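PDB 3MKC: racemase from Pseudovibrio sp. JE062, which is of unknown function but has the two-domain, barrel-containing build of the mandelate racemase and muconate lactonizing enzyme family in the enolase superfamily. Local coordinates for residues Tyr141-Pro146 with Tyr337-His342; Ala170-Ala175 with Leu361-Phe366. All coordinates share one frame; numbering follows the deposited sequence.

Contact 1 (Tyr141-Pro146 with Tyr337-His342); sequences YLTLYP and YFEYVH
Tyr141 lays its ring over the backbone of Glu339, with Glu339 CA 3.8 Å from the ring centroid of Tyr141 and offset toward the rim, a CH-pi contact. The ring reaches there because its CG sits between the backbone N and the carbonyl carbon (chi1 73°), and the phenol then runs on past Glu339 CB, which lies 3.3 Å from Tyr141 OH. At the edge of the same ring, Tyr337 CB touches CD2.

The Glu339 side chain crosses the phenol at a slant, ring and carboxylate planes 30° apart. Its CG is anti to the backbone N (chi1 179°), and the extended chain carries the carboxylate to Thr143, whose OG1 donates to Glu339 OE2 at a short 2.5 Å, on the anti side and close to the carboxylate plane. The other oxygen, OE1, accepts from the backbone N of Asn315.

The backbones pair in parallel: Tyr141 N gives to Phe338 O (2.9 Å), and Tyr340 N to Tyr141 O (3.1 Å). Leu142, on the opposite face, packs CD2 against Tyr340 CB at 4.0 Å and CD1 against His342 CB.

This pairing joins the first and last barrel strands, 137-143 and 339-340, and so closes the barrel. Tyr141 OH bonds to Lys177 of strand 175-179 on the inner face, while Phe338 and Tyr340 pack outward on helix 319-331.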
loop_
_atom_site.group_PDB
_atom_site.type_symbol
_atom_site.label_atom_id
_atom_site.label_comp_id
_atom_site.label_asym_id
_atom_site.label_seq_id
_atom_site.Cartn_x
_atom_site.Cartn_y
_atom_site.Cartn_z
ATOM N N TYR A 141 -3.199 5.461 -9.824
ATOM C CA TYR A 141 -3.607 6.837 -9.622
ATOM C C TYR A 141 -2.396 7.328 -8.848
ATOM O O TYR A 141 -1.797 6.573 -8.073
ATOM C CB TYR A 141 -4.909 6.958 -8.814
ATOM C CG TYR A 141 -4.840 6.672 -7.329
ATOM C CD1 TYR A 141 -4.230 7.564 -6.446
ATOM C CD2 TYR A 141 -5.453 5.540 -6.797
ATOM C CE1 TYR A 141 -4.239 7.339 -5.072
ATOM C CE2 TYR A 141 -5.470 5.306 -5.424
ATOM C CZ TYR A 141 -4.860 6.209 -4.568
ATOM O OH TYR A 141 -4.869 5.978 -3.216
ATOM N N LEU A 142 -1.989 8.562 -9.093
ATOM C CA LEU A 142 -0.822 9.087 -8.404
ATOM C C LEU A 142 -1.228 10.048 -7.307
ATOM O O LEU A 142 -2.038 10.947 -7.525
ATOM C CB LEU A 142 0.103 9.792 -9.400
ATOM C CG LEU A 142 0.552 8.925 -10.578
ATOM C CD1 LEU A 142 1.526 9.719 -11.443
ATOM C CD2 LEU A 142 1.210 7.651 -10.068
ATOM N N THR A 143 -0.667 9.850 -6.123
ATOM C CA THR A 143 -0.966 10.715 -4.997
ATOM C C THR A 143 -0.032 11.914 -5.060
ATOM O O THR A 143 1.190 11.756 -5.078
ATOM C CB THR A 143 -0.783 9.962 -3.676
ATOM O OG1 THR A 143 -1.633 8.808 -3.682
ATOM C CG2 THR A 143 -1.150 10.849 -2.499
ATOM N N LEU A 144 -0.621 13.106 -5.097
ATOM C CA LEU A 144 0.135 14.352 -5.203
ATOM C C LEU A 144 0.053 15.243 -3.976
ATOM O O LEU A 144 -0.970 15.289 -3.292
ATOM C CB LEU A 144 -0.376 15.157 -6.400
ATOM C CG LEU A 144 -0.519 14.406 -7.719
ATOM C CD1 LEU A 144 -1.205 15.291 -8.746
ATOM C CD2 LEU A 144 0.853 13.965 -8.193
ATOM N N TYR A 145 1.140 15.962 -3.713
ATOM C CA TYR A 145 1.195 16.901 -2.598
ATOM C C TYR A 145 2.389 17.836 -2.785
ATOM O O TYR A 145 3.542 17.403 -2.772
ATOM C CB TYR A 145 1.325 16.172 -1.262
ATOM C CG TYR A 145 0.969 17.049 -0.079
ATOM C CD1 TYR A 145 -0.363 17.314 0.242
ATOM C CD2 TYR A 145 1.961 17.620 0.718
ATOM C CE1 TYR A 145 -0.698 18.121 1.328
ATOM C CE2 TYR A 145 1.640 18.430 1.806
ATOM C CZ TYR A 145 0.309 18.676 2.110
ATOM O OH TYR A 145 -0.015 19.460 3.200
ATOM N N PRO A 146 2.124 19.138 -2.970
ATOM C CA PRO A 146 3.203 20.108 -3.160
ATOM C C PRO A 146 3.970 20.399 -1.876
ATOM O O PRO A 146 3.568 19.987 -0.786
ATOM C CB PRO A 146 2.465 21.335 -3.674
ATOM C CG PRO A 146 1.171 21.271 -2.910
ATOM C CD PRO A 146 0.808 19.800 -3.037
ATOM N N TYR A 337 -7.957 1.438 -10.660
ATOM C CA TYR A 337 -6.675 2.025 -10.295
ATOM C C TYR A 337 -6.152 1.427 -8.993
ATOM O O TYR A 337 -6.833 0.630 -8.343
ATOM C CB TYR A 337 -6.824 3.536 -10.094
ATOM C CG TYR A 337 -7.584 4.250 -11.192
ATOM C CD1 TYR A 337 -7.050 4.366 -12.473
ATOM C CD2 TYR A 337 -8.830 4.829 -10.939
ATOM C CE1 TYR A 337 -7.732 5.041 -13.476
ATOM C CE2 TYR A 337 -9.525 5.509 -11.938
ATOM C CZ TYR A 337 -8.968 5.612 -13.203
ATOM O OH TYR A 337 -9.636 6.285 -14.197
ATOM N N PHE A 338 -4.930 1.823 -8.639
ATOM C CA PHE A 338 -4.269 1.407 -7.406
ATOM C C PHE A 338 -3.294 2.533 -7.061
ATOM O O PHE A 338 -2.813 3.229 -7.962
ATOM C CB PHE A 338 -3.549 0.065 -7.591
ATOM C CG PHE A 338 -2.380 0.111 -8.532
ATOM C CD1 PHE A 338 -1.082 -0.005 -8.048
ATOM C CD2 PHE A 338 -2.575 0.253 -9.899
ATOM C CE1 PHE A 338 0.010 0.020 -8.912
ATOM C CE2 PHE A 338 -1.487 0.279 -10.778
ATOM C CZ PHE A 338 -0.195 0.163 -10.280
ATOM N N GLU A 339 -3.016 2.741 -5.776
ATOM C CA GLU A 339 -2.127 3.835 -5.399
ATOM C C GLU A 339 -0.677 3.584 -5.750
ATOM O O GLU A 339 -0.132 2.512 -5.486
ATOM C CB GLU A 339 -2.230 4.168 -3.908
ATOM C CG GLU A 339 -1.281 5.293 -3.486
ATOM C CD GLU A 339 -1.537 5.811 -2.082
ATOM O OE1 GLU A 339 -1.812 4.992 -1.182
ATOM O OE2 GLU A 339 -1.447 7.040 -1.874
ATOM N N TYR A 340 -0.060 4.600 -6.341
ATOM C CA TYR A 340 1.330 4.520 -6.736
ATOM C C TYR A 340 1.976 5.888 -6.556
ATOM O O TYR A 340 1.362 6.918 -6.829
ATOM C CB TYR A 340 1.428 4.104 -8.198
ATOM C CG TYR A 340 2.795 3.617 -8.611
ATOM C CD1 TYR A 340 3.160 2.282 -8.445
ATOM C CD2 TYR A 340 3.722 4.489 -9.180
ATOM C CE1 TYR A 340 4.414 1.824 -8.841
ATOM C CE2 TYR A 340 4.980 4.044 -9.579
ATOM C CZ TYR A 340 5.317 2.713 -9.407
ATOM O OH TYR A 340 6.553 2.272 -9.796
ATOM N N VAL A 341 3.207 5.895 -6.067
ATOM C CA VAL A 341 3.943 7.134 -5.891
ATOM C C VAL A 341 5.035 7.069 -6.949
ATOM O O VAL A 341 5.844 6.142 -6.970
ATOM C CB VAL A 341 4.552 7.238 -4.470
ATOM C CG1 VAL A 341 5.478 6.065 -4.204
ATOM C CG2 VAL A 341 5.297 8.562 -4.318
ATOM N N HIS A 342 5.024 8.034 -7.857
ATOM C CA HIS A 342 5.993 8.063 -8.938
ATOM C C HIS A 342 7.116 9.054 -8.640
ATOM O O HIS A 342 6.881 10.106 -8.050
ATOM C CB HIS A 342 5.285 8.432 -10.244
ATOM C CG HIS A 342 6.123 8.232 -11.463
ATOM N ND1 HIS A 342 7.138 9.095 -11.821
ATOM C CD2 HIS A 342 6.128 7.243 -12.388
ATOM C CE1 HIS A 342 7.730 8.645 -12.912
ATOM N NE2 HIS A 342 7.136 7.522 -13.276
#

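Contact 2 (Ala170-Ala175 with Leu361-Phe366); sequences AHNIRA and LVDGGF
The guanidinium of Arg174 meets Asp363 at its edge: OD2 of Asp363 lies in the guanidinium plane, 3.5 Å from NH2 of Arg174. With the two planes 71° apart, the carboxylate presents one oxygen rather than a matched pair, and the result is a long salt bridge. The carboxylate also stands steeply to the Asn172 amide, at 78°, where OD1 of Asp363 is 3.8 Å from ND2 of Asn172, too long for a hydrogen bond. Another flat group, the Phe366 ring, has Leu361 CD1 of its own segment over one face, offset toward the rim.

Beside these polar groups the loops meet at Gly364, whose CA is 3.6 Å from Asn172 O. Gly364 belongs to the type I' turn from Val362 to Gly365, with Asp363 and Gly364 as its two central residues. One water links the backbones, accepting from Arg174 N (2.7 Å) and donating to Gly364 O (2.9 Å). The apolar part of the contact is made by Ile173, which is buried, and Leu361: Ile173, its chain bent at CG1 (chi2 -55°), turns CD1 onto Leu361 CD2 at a tight 3.5 Å, the two side chains crossing at about a right angle.

Helix 154-170 ends here in a Schellman motif with Asn172 at C-prime, and a short loop, His171 to Arg174, leads on to strand 175-179. The turn, in its place, leads into strand 366-367, which runs antiparallel to strand 137-143; Lys137 of that strand bonds to Val362 O, and Ile173 packs on its Leu142.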
loop_
_atom_site.group_PDB
_atom_site.type_symbol
_atom_site.label_atom_id
_atom_site.label_comp_id
_atom_site.label_asym_id
_atom_site.label_seq_id
_atom_site.Cartn_x
_atom_site.Cartn_y
_atom_site.Cartn_z
ATOM N N ALA A 170 -0.188 16.286 -18.561
ATOM C CA ALA A 170 0.827 16.248 -19.607
ATOM C C ALA A 170 1.351 14.830 -19.808
ATOM O O ALA A 170 1.796 14.477 -20.903
ATOM C CB ALA A 170 1.978 17.185 -19.250
ATOM N N HIS A 171 1.303 14.023 -18.749
ATOM C CA HIS A 171 1.774 12.640 -18.817
ATOM C C HIS A 171 0.606 11.668 -18.931
ATOM O O HIS A 171 0.770 10.464 -18.722
ATOM C CB HIS A 171 2.585 12.281 -17.571
ATOM C CG HIS A 171 3.914 12.960 -17.491
ATOM N ND1 HIS A 171 4.050 14.329 -17.421
ATOM C CD2 HIS A 171 5.169 12.455 -17.436
ATOM C CE1 HIS A 171 5.330 14.639 -17.324
ATOM N NE2 HIS A 171 6.029 13.519 -17.331
ATOM N N ASN A 172 -0.570 12.196 -19.253
ATOM C CA ASN A 172 -1.774 11.378 -19.384
ATOM C C ASN A 172 -2.021 10.440 -18.204
ATOM O O ASN A 172 -2.388 9.278 -18.395
ATOM C CB ASN A 172 -1.735 10.560 -20.677
ATOM C CG ASN A 172 -1.783 11.430 -21.917
ATOM O OD1 ASN A 172 -2.628 12.319 -22.035
ATOM N ND2 ASN A 172 -0.881 11.174 -22.853
ATOM N N ILE A 173 -1.812 10.937 -16.990
ATOM C CA ILE A 173 -2.067 10.137 -15.796
ATOM C C ILE A 173 -3.591 10.038 -15.711
ATOM O O ILE A 173 -4.288 11.053 -15.752
ATOM C CB ILE A 173 -1.522 10.826 -14.523
ATOM C CG1 ILE A 173 -0.003 10.986 -14.630
ATOM C CG2 ILE A 173 -1.887 10.018 -13.288
ATOM C CD1 ILE A 173 0.736 9.689 -14.887
ATOM N N ARG A 174 -4.102 8.816 -15.595
ATOM C CA ARG A 174 -5.543 8.599 -15.557
ATOM C C ARG A 174 -6.267 9.066 -14.297
ATOM O O ARG A 174 -7.473 9.305 -14.334
ATOM C CB ARG A 174 -5.844 7.116 -15.787
ATOM C CG ARG A 174 -5.182 6.529 -17.019
ATOM C CD ARG A 174 -5.684 7.190 -18.290
ATOM N NE ARG A 174 -5.076 6.612 -19.486
ATOM C CZ ARG A 174 -5.349 5.402 -19.965
ATOM N NH1 ARG A 174 -6.231 4.620 -19.356
ATOM N NH2 ARG A 174 -4.731 4.968 -21.060
ATOM N N ALA A 175 -5.549 9.196 -13.185
ATOM C CA ALA A 175 -6.176 9.628 -11.940
ATOM C C ALA A 175 -5.149 10.116 -10.928
ATOM O O ALA A 175 -4.029 9.615 -10.877
ATOM C CB ALA A 175 -6.994 8.481 -11.341
ATOM N N LEU A 361 6.473 4.110 -16.599
ATOM C CA LEU A 361 5.064 4.450 -16.742
ATOM C C LEU A 361 4.873 4.943 -18.172
ATOM O O LEU A 361 5.411 5.984 -18.554
ATOM C CB LEU A 361 4.688 5.547 -15.747
ATOM C CG LEU A 361 3.197 5.858 -15.620
ATOM C CD1 LEU A 361 2.475 4.649 -15.039
ATOM C CD2 LEU A 361 2.999 7.074 -14.731
ATOM N N VAL A 362 4.123 4.185 -18.962
ATOM C CA VAL A 362 3.882 4.535 -20.358
ATOM C C VAL A 362 2.416 4.861 -20.615
ATOM O O VAL A 362 1.539 4.023 -20.400
ATOM C CB VAL A 362 4.300 3.379 -21.297
ATOM C CG1 VAL A 362 4.008 3.751 -22.739
ATOM C CG2 VAL A 362 5.784 3.065 -21.115
ATOM N N ASP A 363 2.158 6.079 -21.084
ATOM C CA ASP A 363 0.798 6.519 -21.372
ATOM C C ASP A 363 -0.059 6.341 -20.119
ATOM O O ASP A 363 -1.224 5.950 -20.194
ATOM C CB ASP A 363 0.228 5.707 -22.543
ATOM C CG ASP A 363 -1.154 6.172 -22.970
ATOM O OD1 ASP A 363 -1.384 7.398 -23.034
ATOM O OD2 ASP A 363 -2.011 5.306 -23.256
ATOM N N GLY A 364 0.543 6.629 -18.966
ATOM C CA GLY A 364 -0.156 6.511 -17.697
ATOM C C GLY A 364 -0.413 5.088 -17.233
ATOM O O GLY A 364 -1.245 4.866 -16.354
ATOM N N GLY A 365 0.300 4.121 -17.804
ATOM C CA GLY A 365 0.088 2.739 -17.413
ATOM C C GLY A 365 1.339 1.885 -17.411
ATOM O O GLY A 365 2.340 2.226 -18.046
ATOM N N PHE A 366 1.275 0.765 -16.697
ATOM C CA PHE A 366 2.400 -0.157 -16.601
ATOM C C PHE A 366 2.150 -1.438 -17.379
ATOM O O PHE A 366 1.031 -1.939 -17.424
ATOM C CB PHE A 366 2.675 -0.513 -15.139
ATOM C CG PHE A 366 3.172 0.637 -14.321
ATOM C CD1 PHE A 366 4.342 1.304 -14.676
ATOM C CD2 PHE A 366 2.476 1.060 -13.197
ATOM C CE1 PHE A 366 4.811 2.376 -13.927
ATOM C CE2 PHE A 366 2.935 2.135 -12.435
ATOM C CZ PHE A 366 4.108 2.796 -12.802
HETATM O O HOH W 1 -2.543 6.762 -14.666
#

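In the fold
Contact 1 and contact 2 have centres about 11 Å apart and touch directly, mostly at strand 137-143. Leu142 N lies 2.9 Å from Ala175 O, a probable hydrogen bond, so the segment that reaches residues 337-342 on one side is paired with strand 175-179 on the other. Among the packing contacts, Leu142 CD1 is 3.5 Å from Ile173 CD1, and Tyr340 CE2 is 3.6 Å from Phe366 CZ. Contact 1 is the deeper, its centre about 11 Å from the chain centre against 19 Å for contact 2. The latter lies where strand 175-179 begins; in the enolase superfamily active sites lie at the opposite, C-terminal ends of the barrel strands.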